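Local coordinates for protein myosin-2 (Saccharomyces cerevisiae, PDB 6IXO) that carries organelles and other cargo along polarized actin cables as a class V myosin, its globular tail binding receptor proteins while its motor domain pulls, at residues 46-51 with 217-221; 58-63 with 110-114; 97-102 with 162-166; 226-231 with 275-279. One frame throughout, in Å; residues are numbered along the deposited sequence. Where two conformers were deposited one is given.

Interaction 1: 46-51 with 217-221; sequences LSKRDV and KSFHI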
loop_
_atom_site.group_PDB
_atom_site.type_symbol
_atom_site.label_atom_id
_atom_site.label_comp_id
_atom_site.label_asym_id
_atom_site.label_seq_id
_atom_site.Cartn_x
_atom_site.Cartn_y
_atom_site.Cartn_z
ATOM N N LEU A 46 16.210 10.139 -7.851
ATOM C CA LEU A 46 15.965 11.013 -6.707
ATOM C C LEU A 46 16.918 10.729 -5.586
ATOM O O LEU A 46 17.136 9.568 -5.237
ATOM C CB LEU A 46 14.535 10.834 -6.181
ATOM C CG LEU A 46 13.448 11.122 -7.191
ATOM C CD1 LEU A 46 12.080 10.855 -6.565
ATOM C CD2 LEU A 46 13.577 12.556 -7.646
ATOM N N SER A 47 17.473 11.783 -5.001
ATOM C CA SER A 47 18.152 11.632 -3.728
ATOM C C SER A 47 17.103 11.445 -2.632
ATOM O O SER A 47 15.928 11.790 -2.812
ATOM C CB SER A 47 19.022 12.845 -3.424
ATOM O OG SER A 47 18.178 13.943 -3.140
ATOM N N LYS A 48 17.518 10.918 -1.486
ATOM C CA LYS A 48 16.571 10.694 -0.405
ATOM C C LYS A 48 16.042 12.027 0.107
ATOM O O LYS A 48 14.896 12.105 0.519
ATOM C CB LYS A 48 17.208 9.875 0.720
ATOM C CG LYS A 48 17.387 8.416 0.320
ATOM C CD LYS A 48 18.134 7.576 1.341
ATOM C CE LYS A 48 18.274 6.141 0.830
ATOM N NZ LYS A 48 18.985 5.246 1.784
ATOM N N ARG A 49 16.861 13.080 0.052
ATOM C CA ARG A 49 16.393 14.349 0.599
ATOM C C ARG A 49 15.209 14.951 -0.193
ATOM O O ARG A 49 14.417 15.686 0.376
ATOM C CB ARG A 49 17.550 15.361 0.702
ATOM C CG ARG A 49 17.877 16.097 -0.575
ATOM C CD ARG A 49 19.138 16.944 -0.363
ATOM N NE ARG A 49 19.337 17.934 -1.417
ATOM C CZ ARG A 49 20.161 18.975 -1.313
ATOM N NH1 ARG A 49 20.859 19.175 -0.195
ATOM N NH2 ARG A 49 20.281 19.827 -2.322
ATOM N N ASP A 50 15.084 14.628 -1.482
ATOM C CA ASP A 50 13.960 15.103 -2.306
ATOM C C ASP A 50 12.644 14.412 -1.936
ATOM O O ASP A 50 11.557 14.929 -2.191
ATOM C CB ASP A 50 14.240 14.868 -3.797
ATOM C CG ASP A 50 15.445 15.651 -4.310
ATOM O OD1 ASP A 50 15.736 16.740 -3.760
ATOM O OD2 ASP A 50 16.092 15.169 -5.272
ATOM N N VAL A 51 12.757 13.232 -1.342
ATOM C CA VAL A 51 11.607 12.440 -0.984
ATOM C C VAL A 51 11.163 12.752 0.444
ATOM O O VAL A 51 9.989 12.949 0.708
ATOM C CB VAL A 51 11.896 10.930 -1.114
ATOM C CG1 VAL A 51 10.686 10.124 -0.660
ATOM C CG2 VAL A 51 12.263 10.591 -2.568
ATOM N N LYS A 217 9.991 2.129 -5.749
ATOM C CA LYS A 217 11.403 2.084 -6.142
ATOM C C LYS A 217 12.088 3.468 -6.089
ATOM O O LYS A 217 13.192 3.647 -5.501
ATOM C CB LYS A 217 11.516 1.483 -7.560
ATOM C CG LYS A 217 12.950 1.255 -7.979
ATOM C CD LYS A 217 13.089 0.200 -9.071
ATOM C CE LYS A 217 14.580 -0.152 -9.259
ATOM N NZ LYS A 217 14.785 -1.384 -10.083
ATOM N N SER A 218 11.437 4.455 -6.703
ATOM C CA SER A 218 12.050 5.775 -6.835
ATOM C C SER A 218 12.115 6.452 -5.490
ATOM O O SER A 218 13.037 7.250 -5.253
ATOM C CB SER A 218 11.296 6.677 -7.802
ATOM O OG SER A 218 11.349 6.179 -9.132
ATOM N N PHE A 219 11.140 6.163 -4.619
ATOM C CA PHE A 219 11.100 6.849 -3.319
ATOM C C PHE A 219 11.861 6.077 -2.258
ATOM O O PHE A 219 11.695 6.355 -1.067
ATOM C CB PHE A 219 9.657 7.092 -2.832
ATOM C CG PHE A 219 8.878 8.052 -3.690
ATOM C CD1 PHE A 219 9.474 8.672 -4.790
ATOM C CD2 PHE A 219 7.527 8.307 -3.422
ATOM C CE1 PHE A 219 8.755 9.537 -5.613
ATOM C CE2 PHE A 219 6.805 9.170 -4.230
ATOM C CZ PHE A 219 7.425 9.790 -5.336
ATOM N N HIS A 220 12.669 5.107 -2.699
ATOM C CA HIS A 220 13.550 4.339 -1.825
ATOM C C HIS A 220 12.785 3.611 -0.727
ATOM O O HIS A 220 13.203 3.581 0.410
ATOM C CB HIS A 220 14.618 5.272 -1.206
ATOM C CG HIS A 220 15.300 6.137 -2.219
ATOM N ND1 HIS A 220 16.186 5.631 -3.146
ATOM C CD2 HIS A 220 15.204 7.463 -2.471
ATOM C CE1 HIS A 220 16.623 6.614 -3.911
ATOM N NE2 HIS A 220 16.044 7.736 -3.525
ATOM N N ILE A 221 11.661 3.016 -1.072
ATOM C CA ILE A 221 10.878 2.281 -0.088
ATOM C C ILE A 221 11.404 0.872 0.021
ATOM O O ILE A 221 11.686 0.237 -0.993
ATOM C CB ILE A 221 9.381 2.205 -0.467
ATOM C CG1 ILE A 221 8.788 3.602 -0.549
ATOM C CG2 ILE A 221 8.615 1.379 0.574
ATOM C CD1 ILE A 221 8.882 4.348 0.760
HETATM O O HOH W 1 15.121 7.550 -6.920
#

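Interaction 2: 58-63 with 110-114; sequences LIIVLS and ELYSF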
loop_
_atom_site.group_PDB
_atom_site.type_symbol
_atom_site.label_atom_id
_atom_site.label_comp_id
_atom_site.label_asym_id
_atom_site.label_seq_id
_atom_site.Cartn_x
_atom_site.Cartn_y
_atom_site.Cartn_z
ATOM N N LEU A 58 11.039 18.694 9.852
ATOM C CA LEU A 58 10.413 18.451 11.148
ATOM C C LEU A 58 11.426 17.993 12.183
ATOM O O LEU A 58 11.386 18.420 13.331
ATOM C CB LEU A 58 9.312 17.383 11.014
ATOM C CG LEU A 58 8.093 17.782 10.181
ATOM C CD1 LEU A 58 7.122 16.576 10.016
ATOM C CD2 LEU A 58 7.372 18.947 10.811
ATOM N N ILE A 59 12.314 17.103 11.763
ATOM C CA ILE A 59 13.363 16.582 12.639
ATOM C C ILE A 59 14.280 17.702 13.139
ATOM O O ILE A 59 14.667 17.742 14.324
ATOM C CB ILE A 59 14.186 15.474 11.897
ATOM C CG1 ILE A 59 13.330 14.194 11.788
ATOM C CG2 ILE A 59 15.506 15.174 12.619
ATOM C CD1 ILE A 59 13.842 13.187 10.713
ATOM N N ILE A 60 14.621 18.637 12.263
ATOM C CA ILE A 60 15.503 19.728 12.695
ATOM C C ILE A 60 14.798 20.592 13.739
ATOM O O ILE A 60 15.355 20.894 14.804
ATOM C CB ILE A 60 15.941 20.580 11.514
ATOM C CG1 ILE A 60 16.892 19.754 10.649
ATOM C CG2 ILE A 60 16.612 21.871 12.000
ATOM C CD1 ILE A 60 17.009 20.219 9.226
ATOM N N VAL A 61 13.572 20.986 13.424
ATOM C CA VAL A 61 12.764 21.804 14.316
ATOM C C VAL A 61 12.580 21.115 15.651
ATOM O O VAL A 61 12.807 21.719 16.695
ATOM C CB VAL A 61 11.371 22.103 13.730
ATOM C CG1 VAL A 61 10.462 22.699 14.807
ATOM C CG2 VAL A 61 11.491 23.016 12.532
ATOM N N LEU A 62 12.173 19.852 15.607
ATOM C CA LEU A 62 11.892 19.074 16.814
ATOM C C LEU A 62 13.081 18.990 17.732
ATOM O O LEU A 62 13.009 19.252 18.946
ATOM C CB LEU A 62 11.459 17.646 16.431
ATOM C CG LEU A 62 11.194 16.707 17.620
ATOM C CD1 LEU A 62 10.166 17.302 18.547
ATOM C CD2 LEU A 62 10.705 15.308 17.157
ATOM N N SER A 63 14.198 18.606 17.147
ATOM C CA SER A 63 15.386 18.448 17.946
ATOM C C SER A 63 15.861 19.780 18.514
ATOM O O SER A 63 16.407 19.809 19.627
ATOM C CB SER A 63 16.483 17.767 17.135
ATOM O OG SER A 63 16.791 18.486 15.973
ATOM N N GLU A 110 10.516 7.980 8.024
ATOM C CA GLU A 110 11.748 8.708 8.377
ATOM C C GLU A 110 11.594 9.325 9.788
ATOM O O GLU A 110 12.524 9.353 10.579
ATOM C CB GLU A 110 12.028 9.805 7.341
ATOM C CG GLU A 110 13.299 10.629 7.608
ATOM C CD GLU A 110 14.538 9.901 7.112
ATOM O OE1 GLU A 110 14.397 8.771 6.587
ATOM O OE2 GLU A 110 15.632 10.477 7.225
ATOM N N LEU A 111 10.399 9.816 10.093
ATOM C CA LEU A 111 10.111 10.415 11.397
ATOM C C LEU A 111 10.199 9.365 12.496
ATOM O O LEU A 111 10.777 9.585 13.560
ATOM C CB LEU A 111 8.719 11.032 11.404
ATOM C CG LEU A 111 8.566 12.345 10.640
ATOM C CD1 LEU A 111 7.077 12.734 10.460
ATOM C CD2 LEU A 111 9.366 13.471 11.382
ATOM N N TYR A 112 9.598 8.213 12.241
ATOM C CA TYR A 112 9.572 7.172 13.251
ATOM C C TYR A 112 10.989 6.723 13.508
ATOM O O TYR A 112 11.425 6.563 14.649
ATOM C CB TYR A 112 8.661 6.001 12.799
ATOM C CG TYR A 112 8.724 4.823 13.757
ATOM C CD1 TYR A 112 8.076 4.875 14.995
ATOM C CD2 TYR A 112 9.459 3.684 13.448
ATOM C CE1 TYR A 112 8.167 3.815 15.905
ATOM C CE2 TYR A 112 9.528 2.599 14.335
ATOM C CZ TYR A 112 8.890 2.677 15.570
ATOM O OH TYR A 112 8.945 1.604 16.448
ATOM N N SER A 113 11.749 6.588 12.429
ATOM C CA SER A 113 13.119 6.138 12.545
ATOM C C SER A 113 13.949 7.150 13.340
ATOM O O SER A 113 14.837 6.786 14.110
ATOM C CB SER A 113 13.726 5.904 11.149
ATOM O OG SER A 113 12.923 4.933 10.424
ATOM N N PHE A 114 13.659 8.425 13.141
ATOM C CA PHE A 114 14.360 9.429 13.928
ATOM C C PHE A 114 14.053 9.287 15.421
ATOM O O PHE A 114 14.932 9.414 16.253
ATOM C CB PHE A 114 14.003 10.848 13.491
ATOM C CG PHE A 114 14.570 11.874 14.440
ATOM C CD1 PHE A 114 15.925 12.079 14.481
ATOM C CD2 PHE A 114 13.759 12.529 15.355
ATOM C CE1 PHE A 114 16.498 12.977 15.406
ATOM C CE2 PHE A 114 14.328 13.437 16.283
ATOM C CZ PHE A 114 15.686 13.643 16.296
#

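Interaction 3: 97-102 with 162-166; sequences LIPSGV and WLKKL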
loop_
_atom_site.group_PDB
_atom_site.type_symbol
_atom_site.label_atom_id
_atom_site.label_comp_id
_atom_site.label_asym_id
_atom_site.label_seq_id
_atom_site.Cartn_x
_atom_site.Cartn_y
_atom_site.Cartn_z
ATOM N N LEU A 97 -3.213 9.398 -5.809
ATOM C CA LEU A 97 -3.309 8.481 -4.671
ATOM C C LEU A 97 -2.052 7.652 -4.428
ATOM O O LEU A 97 -1.577 7.545 -3.299
ATOM C CB LEU A 97 -4.506 7.535 -4.880
ATOM C CG LEU A 97 -4.655 6.493 -3.777
ATOM C CD1 LEU A 97 -4.896 7.108 -2.429
ATOM C CD2 LEU A 97 -5.845 5.600 -4.181
ATOM N N ILE A 98 -1.498 7.063 -5.476
ATOM C CA ILE A 98 -0.351 6.180 -5.265
ATOM C C ILE A 98 0.922 7.002 -4.924
ATOM O O ILE A 98 1.518 6.760 -3.876
ATOM C CB ILE A 98 -0.099 5.254 -6.509
ATOM C CG1 ILE A 98 -1.245 4.226 -6.616
ATOM C CG2 ILE A 98 1.264 4.559 -6.392
ATOM C CD1 ILE A 98 -1.366 3.581 -8.094
ATOM N N PRO A 99 1.329 7.961 -5.784
ATOM C CA PRO A 99 2.556 8.681 -5.374
ATOM C C PRO A 99 2.399 9.427 -4.051
ATOM O O PRO A 99 3.344 9.380 -3.252
ATOM C CB PRO A 99 2.821 9.671 -6.536
ATOM C CG PRO A 99 1.554 9.696 -7.337
ATOM C CD PRO A 99 0.862 8.383 -7.113
ATOM N N SER A 100 1.255 10.067 -3.784
ATOM C CA SER A 100 1.171 10.828 -2.521
ATOM C C SER A 100 1.185 9.892 -1.344
ATOM O O SER A 100 1.757 10.193 -0.312
ATOM C CB SER A 100 -0.054 11.715 -2.484
ATOM O OG SER A 100 0.061 12.717 -3.486
ATOM N N GLY A 101 0.558 8.728 -1.484
ATOM C CA GLY A 101 0.569 7.801 -0.361
ATOM C C GLY A 101 1.953 7.257 -0.072
ATOM O O GLY A 101 2.353 7.109 1.073
ATOM N N VAL A 102 2.698 6.923 -1.112
ATOM C CA VAL A 102 4.029 6.363 -0.885
ATOM C C VAL A 102 4.941 7.446 -0.269
ATOM O O VAL A 102 5.749 7.183 0.643
ATOM C CB VAL A 102 4.636 5.833 -2.208
ATOM C CG1 VAL A 102 6.068 5.342 -1.991
ATOM C CG2 VAL A 102 3.718 4.649 -2.790
ATOM N N TRP A 162 -4.465 4.238 3.395
ATOM C CA TRP A 162 -4.014 4.223 2.008
ATOM C C TRP A 162 -4.364 2.917 1.309
ATOM O O TRP A 162 -4.861 2.922 0.193
ATOM C CB TRP A 162 -2.516 4.423 1.958
ATOM C CG TRP A 162 -1.928 4.549 0.557
ATOM C CD1 TRP A 162 -2.250 5.490 -0.406
ATOM C CD2 TRP A 162 -0.917 3.728 -0.003
ATOM N NE1 TRP A 162 -1.457 5.306 -1.518
ATOM C CE2 TRP A 162 -0.623 4.235 -1.288
ATOM C CE3 TRP A 162 -0.213 2.613 0.458
ATOM C CZ2 TRP A 162 0.331 3.656 -2.120
ATOM C CZ3 TRP A 162 0.764 2.050 -0.365
ATOM C CH2 TRP A 162 1.029 2.572 -1.633
ATOM N N LEU A 163 -4.079 1.811 1.975
ATOM C CA LEU A 163 -4.263 0.504 1.360
ATOM C C LEU A 163 -5.763 0.297 1.049
ATOM O O LEU A 163 -6.117 -0.241 -0.004
ATOM C CB LEU A 163 -3.722 -0.598 2.279
ATOM C CG LEU A 163 -3.542 -1.994 1.649
ATOM C CD1 LEU A 163 -2.866 -1.915 0.276
ATOM C CD2 LEU A 163 -2.743 -2.943 2.561
ATOM N N LYS A 164 -6.632 0.757 1.942
ATOM C CA LYS A 164 -8.069 0.644 1.685
ATOM C C LYS A 164 -8.482 1.458 0.469
ATOM O O LYS A 164 -9.282 1.009 -0.359
ATOM C CB LYS A 164 -8.877 1.083 2.914
ATOM C CG LYS A 164 -10.398 1.168 2.601
ATOM C CD LYS A 164 -11.243 1.503 3.876
ATOM C CE LYS A 164 -11.029 0.457 5.000
ATOM N NZ LYS A 164 -11.496 -0.959 4.632
ATOM N N LYS A 165 -7.934 2.653 0.333
ATOM C CA LYS A 165 -8.227 3.464 -0.849
ATOM C C LYS A 165 -7.736 2.790 -2.125
ATOM O O LYS A 165 -8.420 2.849 -3.154
ATOM C CB LYS A 165 -7.588 4.873 -0.729
ATOM C CG LYS A 165 -8.347 5.817 0.240
ATOM C CD LYS A 165 -7.397 7.042 0.592
ATOM C CE LYS A 165 -8.119 7.971 1.597
ATOM N NZ LYS A 165 -9.273 8.633 0.974
ATOM N N LEU A 166 -6.566 2.160 -2.056
ATOM C CA LEU A 166 -6.071 1.381 -3.193
ATOM C C LEU A 166 -7.043 0.260 -3.572
ATOM O O LEU A 166 -7.309 0.060 -4.744
ATOM C CB LEU A 166 -4.711 0.749 -2.892
ATOM C CG LEU A 166 -3.580 1.790 -2.728
ATOM C CD1 LEU A 166 -2.327 0.989 -2.471
ATOM C CD2 LEU A 166 -3.351 2.675 -3.983
#

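Interaction 4: 226-231 with 275-279; sequences FHAVVT and GLTDG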
loop_
_atom_site.group_PDB
_atom_site.type_symbol
_atom_site.label_atom_id
_atom_site.label_comp_id
_atom_site.label_asym_id
_atom_site.label_seq_id
_atom_site.Cartn_x
_atom_site.Cartn_y
_atom_site.Cartn_z
ATOM N N PHE A 226 6.776 -3.101 -0.466
ATOM C CA PHE A 226 6.246 -3.336 -1.808
ATOM C C PHE A 226 5.586 -4.724 -1.897
ATOM O O PHE A 226 4.451 -4.889 -2.415
ATOM C CB PHE A 226 7.371 -3.200 -2.843
ATOM C CG PHE A 226 6.937 -3.675 -4.249
ATOM C CD1 PHE A 226 6.084 -2.902 -4.997
ATOM C CD2 PHE A 226 7.414 -4.842 -4.761
ATOM C CE1 PHE A 226 5.652 -3.308 -6.307
ATOM C CE2 PHE A 226 7.014 -5.286 -6.068
ATOM C CZ PHE A 226 6.127 -4.507 -6.836
ATOM N N HIS A 227 6.301 -5.742 -1.407
ATOM C CA HIS A 227 5.765 -7.104 -1.417
ATOM C C HIS A 227 4.425 -7.175 -0.693
ATOM O O HIS A 227 3.484 -7.799 -1.169
ATOM C CB HIS A 227 6.745 -8.108 -0.781
ATOM C CG HIS A 227 6.282 -9.529 -0.890
ATOM N ND1 HIS A 227 5.534 -10.149 0.093
ATOM C CD2 HIS A 227 6.401 -10.431 -1.894
ATOM C CE1 HIS A 227 5.229 -11.375 -0.298
ATOM N NE2 HIS A 227 5.742 -11.570 -1.499
ATOM N N ALA A 228 4.333 -6.544 0.467
ATOM C CA ALA A 228 3.090 -6.642 1.271
ATOM C C ALA A 228 1.943 -5.967 0.555
ATOM O O ALA A 228 0.838 -6.501 0.468
ATOM C CB ALA A 228 3.320 -5.976 2.708
ATOM N N VAL A 229 2.199 -4.766 0.058
ATOM C CA VAL A 229 1.141 -3.997 -0.575
ATOM C C VAL A 229 0.603 -4.741 -1.797
ATOM O O VAL A 229 -0.601 -4.919 -1.978
ATOM C CB VAL A 229 1.655 -2.626 -1.015
ATOM C CG1 VAL A 229 0.627 -1.955 -1.972
ATOM C CG2 VAL A 229 1.953 -1.762 0.241
ATOM N N VAL A 230 1.509 -5.209 -2.642
ATOM C CA VAL A 230 1.036 -5.820 -3.875
ATOM C C VAL A 230 0.397 -7.187 -3.658
ATOM O O VAL A 230 -0.608 -7.539 -4.318
ATOM C CB VAL A 230 2.217 -5.924 -4.889
ATOM C CG1 VAL A 230 1.767 -6.758 -6.133
ATOM C CG2 VAL A 230 2.592 -4.504 -5.309
ATOM N N THR A 231 0.938 -7.983 -2.738
ATOM C CA THR A 231 0.342 -9.276 -2.394
ATOM C C THR A 231 -1.088 -9.089 -1.871
ATOM O O THR A 231 -2.033 -9.841 -2.203
ATOM C CB THR A 231 1.211 -9.990 -1.328
ATOM O OG1 THR A 231 2.425 -10.436 -1.945
ATOM C CG2 THR A 231 0.470 -11.182 -0.736
ATOM N N GLY A 275 9.640 -8.467 -9.299
ATOM C CA GLY A 275 10.134 -8.831 -7.984
ATOM C C GLY A 275 9.294 -9.810 -7.188
ATOM O O GLY A 275 9.693 -10.242 -6.115
ATOM N N LEU A 276 8.129 -10.175 -7.690
ATOM C CA LEU A 276 7.323 -11.106 -6.931
ATOM C C LEU A 276 7.549 -12.523 -7.415
ATOM O O LEU A 276 7.720 -12.758 -8.600
ATOM C CB LEU A 276 5.848 -10.754 -7.042
ATOM C CG LEU A 276 5.388 -9.357 -6.644
ATOM C CD1 LEU A 276 3.914 -9.441 -6.550
ATOM C CD2 LEU A 276 5.967 -8.938 -5.314
ATOM N N THR A 277 7.528 -13.477 -6.502
ATOM C CA THR A 277 7.616 -14.873 -6.898
ATOM C C THR A 277 6.331 -15.588 -6.501
ATOM O O THR A 277 6.129 -16.757 -6.826
ATOM C CB THR A 277 8.831 -15.563 -6.261
ATOM O OG1 THR A 277 8.923 -15.173 -4.886
ATOM C CG2 THR A 277 10.112 -15.155 -6.984
ATOM N N ASP A 278 5.453 -14.868 -5.814
ATOM C CA ASP A 278 4.213 -15.457 -5.305
ATOM C C ASP A 278 2.958 -14.879 -5.964
ATOM O O ASP A 278 1.826 -15.126 -5.512
ATOM C CB ASP A 278 4.139 -15.268 -3.791
ATOM C CG ASP A 278 4.766 -13.963 -3.339
ATOM O OD1 ASP A 278 5.415 -13.962 -2.273
ATOM O OD2 ASP A 278 4.615 -12.944 -4.047
ATOM N N GLY A 279 3.152 -14.105 -7.028
ATOM C CA GLY A 279 2.019 -13.560 -7.769
ATOM C C GLY A 279 1.094 -14.657 -8.276
ATOM O O GLY A 279 -0.129 -14.542 -8.207
#

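Interaction 1: 46-51 with 217-221
The Schellman motif that ends helix 202-218 turns H220 out against L46 and K48. H220 is its C-prime residue, with a positive phi of 59°, and the turn is closed by the backbone bonds H220 N to K217 O and I221 N to M216 O. Across the contact, H220 NE2 donates to L46 O at 2.7 Å. The oxygen lies in the plane of the imidazole, but NE2 comes in from above the carbonyl plane, and the bond is bent to 144° at the hydrogen. K48 lays its CG over a face of the same ring, 3.7 Å from H220 CD2. A water adds a second link, accepting from L46 N and donating to S218 O. In this helical cargo-binding tail domain, the contact joins the short, weakly bonded helix 48-51, just ahead of helix 53-67, to the end of helix 202-218. With an alanine at H220, L46 O would probably lose its imidazole donor and K48 CG the surface it rests on. On the buried side, L46 CD1 meets the edge of the F219 ring, 3.7 Å from CE1, while V51 CG1 sits 3.9 Å from F219 CB. P38 also packs against both L46 and F219.

Interaction 2: 58-63 with 110-114
F114 reaches across from helix 97-124 to I59 of helix 53-67, two helices of the all-helical globular tail. Their short segments run in broadly the same direction, crossing at -33° with the axes 11.0 Å apart, and the interface between them is buried and apolar. F114 can be followed outward atom by atom. Its CB meets I59 CD1 at 3.6 Å. With CG anti to the backbone N (chi1 172°), the side chain heads for the other helix, and F114 CG comes 3.7 Å from I59 CG1. The two side chains run past one another head to tail, and I59 CG2 stands over one face of the ring in a CH-pi contact, 3.7 Å from the F114 ring centroid and displaced toward CD1 and CE1. At the far edge CE2 approaches L62 CD2, and the tip atom CZ lies 4.3 Å from S63 CB. A serine in place of F114 is likely to open a gap beside I59 and leave its CG2 methyl without a ring to pack on. E110 brings its CG alongside I59 CD1 and sends its carboxylate to a salt bridge with R56, two residues before the 58-63 segment. L111 fills the other flank, where its CD2 approaches both L58 CB and I59 CG1, and its CD1 lies 3.9 Å from L58 CD1.

Interaction 3: 97-102 with 162-166
The segments holding G101 and W162 run antiparallel, at 168° with their axes 10.7 Å apart, and the CA atoms of these two residues come within 6.3 Å of each other. W162 is a knob in the hole formed by L97, I98, G101 and V102. Its CG is anti to the backbone N (chi1 -175°), which carries the indole across to the other helix. There the absence of a side chain on G101 lets the ring lie close against the backbone: G101 CA sits over the five-membered ring, 3.7 Å from its centroid, in a CH-pi contact. L166 CD1 lies over the opposite face, so the indole is sandwiched. At the ring edge, W162 NE1 donates to L97 O at 2.9 Å with an N-H...O angle of 153°. That carbonyl already accepts the helical bond from G101 N, and the two donors reach it from opposite faces of its plane; the buried indole N-H is thereby satisfied without breaking the helix. V102 CG2 packs against the six-membered ring, 3.6 Å from W162 CH2. L97 spreads its two methyls, CD1 going to W162 CD1 and K165 CB, and CD2 to L166 CD2. L166 CD2 also meets I98 CG1, at 3.7 Å. K165 contributes only its aliphatic part here, since its NZ bonds to T90 O and L92 O. Around this pairing of helices 97-124 and 134-180, helix 202-218 brings M216 to W162 and F208 to I98, while helix 223-247 supplies V229 to W162 and L233 to L166.

Interaction 4: 226-231 with 275-279
L276 provides the apolar half of this contact, pushing its two methyls against V230 and F226 of helix 223-247. With CG on the backbone N side (chi1 -56°), L276 presents CD1 and CD2 to the helix. L276 CD1 presses on V230 CG1 at 3.5 Å, tighter than usual for two carbons, while L276 CD2 lies 3.9 Å from F226 CE2 and also nears H227 CD2. Helix 254-273 backs this patch, with W270 touching F226 and C271 touching L276. The polar half lies nearer the surface, where H227 and D278 approach from opposite directions. H227 NE2 donates to D278 OD1 at 2.5 Å, on the syn side of the carboxylate; the oxygen sits close to the imidazole plane, with ring and carboxylate turned 55° apart. The short length is doubtful, because H227 has a second conformer and D278 is poorly ordered. Within the helix, T231 OG1 donates to H227 O at 2.9 Å and lies above one face of the imidazole, though T231 too has an alternate conformer. Both segments belong to the Dilute family region, and the contact holds the loop between helices 254-273 and 279-282 against helix 223-247. An ionised carboxylate at D278 would probably raise the proton affinity of H227 wherever this conformer is occupied.

From the N terminus, the approach to helix 53-67 opens interaction 1, a long loop that closes only at the end of helix 202-218. Interactions 2 and 3 both lie within that span and cross each other along the chain: helix 53-67 pairs with the middle of helix 97-124, whose start pairs with helix 134-180. Helix 97-124 is therefore shared, though the two contacts are centred about 23 Å apart. Interaction 1 touches interaction 3 where F219 and I221 pack on V102. Interaction 4 follows in series, closing a shorter loop from helix 223-247 to the turn after helix 254-273, and V229 joins it to W162, L163 and L166 of interaction 3.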